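Local coordinates for group II chitinase (Ostrinia furnacalis, PDB 6JAV), which probably hydrolyses chitin as an endochitinase of glycoside hydrolase family 18, this chain being catalytic domain 1 of a much longer protein, at residues D220-T223 with Y224-A227; V332-I335 with K336-L340. One frame throughout, in Å; residues are numbered along the deposited sequence.

Contact 1 (D220-T223 with Y224-A227)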
ATOM      1  N   ASP A 220     -20.068  -9.416   8.756  1.00 18.73           N
ATOM      2  CA  ASP A 220     -19.710  -8.532   7.652  1.00 18.71           C
ATOM      3  C   ASP A 220     -20.926  -8.253   6.778  1.00 21.79           C
ATOM      4  O   ASP A 220     -21.746  -9.144   6.528  1.00 21.82           O
ATOM      5  CB  ASP A 220     -18.655  -9.192   6.770  1.00 15.06           C
ATOM      6  CG  ASP A 220     -17.284  -9.254   7.426  1.00 14.31           C
ATOM      7  OD1 ASP A 220     -17.068  -8.582   8.459  1.00 18.16           O
ATOM      8  OD2 ASP A 220     -16.422  -9.977   6.888  1.00 16.03           O
ATOM      9  N   ASP A 221     -21.017  -7.011   6.291  1.00 23.73           N
ATOM     10  CA  ASP A 221     -22.089  -6.630   5.374  1.00 27.80           C
ATOM     11  C   ASP A 221     -21.970  -7.353   4.040  1.00 29.08           C
ATOM     12  O   ASP A 221     -22.977  -7.570   3.360  1.00 29.77           O
ATOM     13  CB  ASP A 221     -22.064  -5.118   5.136  1.00 30.11           C
ATOM     14  CG  ASP A 221     -22.585  -4.316   6.324  1.00 47.68           C
ATOM     15  OD1 ASP A 221     -23.347  -4.875   7.144  1.00 44.98           O
ATOM     16  OD2 ASP A 221     -22.233  -3.119   6.429  1.00 52.08           O
ATOM     17  N   THR A 222     -20.759  -7.737   3.653  1.00 22.93           N
ATOM     18  CA  THR A 222     -20.522  -8.361   2.365  1.00 23.56           C
ATOM     19  C   THR A 222     -19.622  -9.571   2.532  1.00 18.07           C
ATOM     20  O   THR A 222     -18.948  -9.730   3.548  1.00 20.64           O
ATOM     21  CB  THR A 222     -19.773  -7.411   1.448  1.00 32.10           C
ATOM     22  OG1 THR A 222     -19.522  -8.099   0.237  1.00 43.32           O
ATOM     23  CG2 THR A 222     -18.424  -7.053   2.052  1.00 26.95           C
ATOM     24  N   THR A 223     -19.595 -10.412   1.513  1.00 18.10           N
ATOM     25  CA  THR A 223     -18.692 -11.544   1.500  1.00 18.78           C
ATOM     26  C   THR A 223     -17.325 -11.197   0.925  1.00 16.56           C
ATOM     27  O   THR A 223     -16.429 -12.047   0.961  1.00 18.33           O
ATOM     28  CB  THR A 223     -19.299 -12.686   0.676  1.00 29.02           C
ATOM     29  OG1 THR A 223     -18.317 -13.699   0.477  1.00 46.39           O
ATOM     30  CG2 THR A 223     -19.718 -12.181  -0.667  1.00 26.68           C
ATOM     31  N   TYR A 224     -17.155  -9.996   0.367  1.00 15.91           N
ATOM     32  CA  TYR A 224     -15.963  -9.722  -0.431  1.00 17.11           C
ATOM     33  C   TYR A 224     -14.973  -8.734   0.171  1.00 14.61           C
ATOM     34  O   TYR A 224     -13.896  -8.558  -0.412  1.00 15.50           O
ATOM     35  CB  TYR A 224     -16.307  -9.337  -1.874  1.00 21.51           C
ATOM     36  CG  TYR A 224     -17.373  -8.313  -2.042  1.00 23.49           C
ATOM     37  CD1 TYR A 224     -17.101  -6.965  -1.883  1.00 31.56           C
ATOM     38  CD2 TYR A 224     -18.650  -8.690  -2.435  1.00 27.27           C
ATOM     39  CE1 TYR A 224     -18.094  -6.010  -2.058  1.00 39.74           C
ATOM     40  CE2 TYR A 224     -19.644  -7.757  -2.610  1.00 33.11           C
ATOM     41  CZ  TYR A 224     -19.365  -6.415  -2.413  1.00 39.54           C
ATOM     42  OH  TYR A 224     -20.353  -5.472  -2.583  1.00 53.47           O
ATOM     43  N   PHE A 225     -15.265  -8.123   1.318  1.00 14.33           N
ATOM     44  CA  PHE A 225     -14.320  -7.177   1.924  1.00 14.42           C
ATOM     45  C   PHE A 225     -13.360  -7.884   2.881  1.00  9.93           C
ATOM     46  O   PHE A 225     -13.310  -7.614   4.085  1.00 13.46           O
ATOM     47  CB  PHE A 225     -15.071  -6.037   2.608  1.00 15.95           C
ATOM     48  CG  PHE A 225     -15.524  -4.970   1.666  1.00 22.40           C
ATOM     49  CD1 PHE A 225     -15.302  -5.090   0.301  1.00 31.85           C
ATOM     50  CD2 PHE A 225     -16.151  -3.831   2.139  1.00 31.82           C
ATOM     51  CE1 PHE A 225     -15.721  -4.099  -0.578  1.00 39.37           C
ATOM     52  CE2 PHE A 225     -16.573  -2.838   1.268  1.00 34.93           C
ATOM     53  CZ  PHE A 225     -16.363  -2.970  -0.086  1.00 33.61           C
ATOM     54  N   ASN A 226     -12.559  -8.786   2.322  1.00 11.55           N
ATOM     55  CA  ASN A 226     -11.493  -9.432   3.085  1.00 10.90           C
ATOM     56  C   ASN A 226     -10.403  -9.876   2.121  1.00 10.76           C
ATOM     57  O   ASN A 226     -10.656 -10.073   0.929  1.00 11.24           O
ATOM     58  CB  ASN A 226     -12.036 -10.599   3.922  1.00 11.81           C
ATOM     59  CG  ASN A 226     -12.739 -11.644   3.067  1.00 11.76           C
ATOM     60  OD1 ASN A 226     -12.100 -12.540   2.513  1.00 13.26           O
ATOM     61  ND2 ASN A 226     -14.059 -11.526   2.962  1.00 14.41           N
ATOM     62  N   ALA A 227      -9.183 -10.028   2.652  1.00  9.85           N
ATOM     63  CA  ALA A 227      -8.027 -10.290   1.796  1.00 11.68           C
ATOM     64  C   ALA A 227      -8.138 -11.633   1.088  1.00 10.73           C
ATOM     65  O   ALA A 227      -7.719 -11.771  -0.064  1.00 10.96           O
ATOM     66  CB  ALA A 227      -6.742 -10.229   2.617  1.00 11.73           C
TER
HETATM   67  O   HOH W   1     -16.137  -9.762   4.087  1.00 15.51           O
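T222 stands over one face of the Y224 ring, with its CB nearly above the centre. CB lies 4.0 Å from the ring centroid and only 7° off the ring normal, a CH-pi contact. F225 CE1 meets the same ring at its edge, in plane. The methyl of T222 turns to the other aromatic residue. T222 CG2 is 3.5 Å from F225 CB and reaches the F225 ring obliquely. Y224 has its CG between its own N and carbonyl carbon (chi1 48°), which folds the ring back toward the threonines. Y224 N donates to T222 OG1 over 3.0 Å, but OG1 is modelled too close to the ring, so its exact place is doubtful.

The polar side of the turn centres on the N226 amide. Its ND2 gives a weak bond to T223 O at 3.1 Å, bent to 135°. ND2 also donates to a water 2.9 Å away. That water donates in turn to D220 OD2 at 2.8 Å and to T222 O at 2.9 Å, so it ties both ends of the turn together. D220 OD2 is held further by H217 N. N226 OD1 accepts from Y229 N, the N-cap bond, so both ends of the amide are engaged, which should hold its rotation.

F225 is the centre of an inverse gamma turn, with a weak bond from N226 N to Y224 O. The F225 side chain touches Y200 and H201; its nearest atom is about 7 Å from the bound inhibitor. N226 closes the loop as the N-cap of helix 227-236, two residues before the glycosylated N228.

Contact 2 (V332-I335 with K336-L340)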
ATOM      1  N   VAL A 332       1.242 -13.945   6.436  1.00 10.03           N
ATOM      2  CA  VAL A 332       2.387 -14.436   5.663  1.00 10.49           C
ATOM      3  C   VAL A 332       2.286 -15.942   5.420  1.00 11.44           C
ATOM      4  O   VAL A 332       2.664 -16.432   4.352  1.00 12.18           O
ATOM      5  CB  VAL A 332       3.726 -13.994   6.286  1.00 11.08           C
ATOM      6  CG1 VAL A 332       4.890 -14.549   5.499  1.00 13.67           C
ATOM      7  CG2 VAL A 332       3.808 -12.453   6.329  1.00 13.67           C
ATOM      8  N   ASN A 333       1.784 -16.709   6.396  1.00 11.09           N
ATOM      9  CA  ASN A 333       1.535 -18.125   6.119  1.00 13.86           C
ATOM     10  C   ASN A 333       0.509 -18.294   5.005  1.00 13.74           C
ATOM     11  O   ASN A 333       0.630 -19.211   4.180  1.00 13.56           O
ATOM     12  CB  ASN A 333       1.092 -18.832   7.395  1.00 13.82           C
ATOM     13  CG  ASN A 333       2.276 -19.239   8.254  1.00 24.63           C
ATOM     14  OD1 ASN A 333       2.423 -18.780   9.389  1.00 27.58           O
ATOM     15  ND2 ASN A 333       3.135 -20.092   7.713  1.00 26.45           N
ATOM     16  N   PHE A 334      -0.475 -17.391   4.933  1.00 12.43           N
ATOM     17  CA  PHE A 334      -1.446 -17.396   3.832  1.00 11.17           C
ATOM     18  C   PHE A 334      -0.755 -17.133   2.493  1.00 13.61           C
ATOM     19  O   PHE A 334      -0.994 -17.843   1.507  1.00 13.20           O
ATOM     20  CB  PHE A 334      -2.520 -16.352   4.145  1.00 11.68           C
ATOM     21  CG  PHE A 334      -3.492 -16.081   3.038  1.00 10.87           C
ATOM     22  CD1 PHE A 334      -4.634 -16.869   2.902  1.00 14.07           C
ATOM     23  CD2 PHE A 334      -3.322 -15.001   2.175  1.00 13.85           C
ATOM     24  CE1 PHE A 334      -5.575 -16.598   1.906  1.00 17.24           C
ATOM     25  CE2 PHE A 334      -4.261 -14.743   1.160  1.00 15.00           C
ATOM     26  CZ  PHE A 334      -5.391 -15.549   1.036  1.00 15.66           C
ATOM     27  N   ILE A 335       0.141 -16.139   2.457  1.00 11.39           N
ATOM     28  CA  ILE A 335       0.930 -15.850   1.257  1.00 11.72           C
ATOM     29  C   ILE A 335       1.661 -17.102   0.785  1.00 12.55           C
ATOM     30  O   ILE A 335       1.598 -17.481  -0.399  1.00 12.90           O
ATOM     31  CB  ILE A 335       1.907 -14.695   1.552  1.00 10.68           C
ATOM     32  CG1 ILE A 335       1.125 -13.378   1.686  1.00 12.29           C
ATOM     33  CG2 ILE A 335       3.040 -14.597   0.475  1.00 12.50           C
ATOM     34  CD1 ILE A 335       2.028 -12.224   2.231  1.00 13.28           C
ATOM     35  N   LYS A 336       2.354 -17.770   1.710  1.00 11.78           N
ATOM     36  CA  LYS A 336       3.125 -18.955   1.374  1.00 12.66           C
ATOM     37  C   LYS A 336       2.215 -20.094   0.925  1.00 11.76           C
ATOM     38  O   LYS A 336       2.521 -20.790  -0.057  1.00 14.73           O
ATOM     39  CB  LYS A 336       3.946 -19.380   2.588  1.00 13.33           C
ATOM     40  CG  LYS A 336       5.047 -18.377   2.976  1.00 13.39           C
ATOM     41  CD  LYS A 336       5.994 -18.967   4.042  1.00 19.22           C
ATOM     42  CE  LYS A 336       5.270 -19.184   5.347  1.00 24.17           C
ATOM     43  NZ  LYS A 336       6.133 -19.650   6.492  1.00 19.95           N
ATOM     44  N   SER A 337       1.081 -20.271   1.606  1.00 13.59           N
ATOM     45  CA  SER A 337       0.158 -21.362   1.278  1.00 13.76           C
ATOM     46  C   SER A 337      -0.357 -21.272  -0.155  1.00 14.83           C
ATOM     47  O   SER A 337      -0.604 -22.309  -0.794  1.00 15.41           O
ATOM     48  CB  SER A 337      -1.003 -21.384   2.267  1.00 15.86           C
ATOM     49  OG  SER A 337      -1.956 -20.341   2.025  1.00 23.28           O
ATOM     50  N   LEU A 338      -0.570 -20.057  -0.664  1.00 10.66           N
ATOM     51  CA  LEU A 338      -1.060 -19.828  -2.023  1.00 11.81           C
ATOM     52  C   LEU A 338       0.066 -19.648  -3.029  1.00 10.72           C
ATOM     53  O   LEU A 338      -0.214 -19.387  -4.210  1.00 11.98           O
ATOM     54  CB  LEU A 338      -1.971 -18.595  -2.055  1.00 12.65           C
ATOM     55  CG  LEU A 338      -3.334 -18.705  -1.355  1.00 13.76           C
ATOM     56  CD1 LEU A 338      -4.121 -17.421  -1.553  1.00 16.19           C
ATOM     57  CD2 LEU A 338      -4.147 -19.888  -1.866  1.00 22.96           C
ATOM     58  N   ASN A 339       1.325 -19.754  -2.594  1.00 10.11           N
ATOM     59  CA  ASN A 339       2.489 -19.581  -3.461  1.00  9.65           C
ATOM     60  C   ASN A 339       2.498 -18.229  -4.162  1.00 10.25           C
ATOM     61  O   ASN A 339       2.939 -18.122  -5.314  1.00 11.91           O
ATOM     62  CB  ASN A 339       2.614 -20.731  -4.480  1.00 11.27           C
ATOM     63  CG  ASN A 339       2.954 -22.023  -3.803  1.00 12.26           C
ATOM     64  OD1 ASN A 339       4.041 -22.161  -3.259  1.00 15.63           O
ATOM     65  ND2 ASN A 339       2.015 -22.967  -3.798  1.00 16.83           N
ATOM     66  N   LEU A 340       2.013 -17.195  -3.460  1.00 10.52           N
ATOM     67  CA  LEU A 340       2.012 -15.858  -4.028  1.00 10.15           C
ATOM     68  C   LEU A 340       3.439 -15.366  -4.220  1.00  9.30           C
ATOM     69  O   LEU A 340       4.398 -15.921  -3.673  1.00 11.44           O
ATOM     70  CB  LEU A 340       1.243 -14.860  -3.156  1.00 10.35           C
ATOM     71  CG  LEU A 340      -0.190 -15.219  -2.781  1.00 10.92           C
ATOM     72  CD1 LEU A 340      -0.806 -14.111  -1.929  1.00 11.71           C
ATOM     73  CD2 LEU A 340      -1.044 -15.465  -4.032  1.00 11.36           C
TER
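F334 carries L338 over one face of its ring. L338 CG lies above that face, and its CD1 touches the far end of the ring, 3.4 Å from F334 CZ. F334 has CG anti to its N (chi1 172°), and the ring swings out beside the last helical turn to meet the leucine. F334 O accepts two bonds. L338 N donates the helical backbone bond at 3.1 Å. S337 OG comes from the flank at 2.7 Å, with a C=O...donor angle of 116°.

The helix ends in a Schellman motif. N339 takes a positive phi, L340 N bonds to I335 O at 3.1 Å, and N339 N bonds to K336 O at 3.0 Å. The apolar contact of this motif is I335 CG2 against L340 CB, at 4.1 Å. K336 bends at chi3 and runs beside N333, with its CG against V332 O. Its NZ forms a salt bridge with E371 and bonds to N374 O and K376 O.

F334, L338 and L340 pack on helix 227-236, I335 on M246 and M248 of strand 244-257, and V332 on helix 363-373 as well as M248.

How the contacts relate
Contact 1 lies at the surface, in the loop that leads into helix 227-236. Contact 2 is partly buried, at the end of helix 325-337, just before strand 342-346. Both meet helix 227-236: contact 1 caps its start, and contact 2 packs against its side. Their centres are about 20 Å apart, their nearest atoms about 5 Å, and they do not touch. In contact 1 a water and the hydrogen bonds of a side-chain amide hold an irregular loop. In contact 2 backbone bonds end a regular helix, and apolar side chains face strand 244-257 and two neighbouring helices. Both belong to the family 18 TIM-barrel domain.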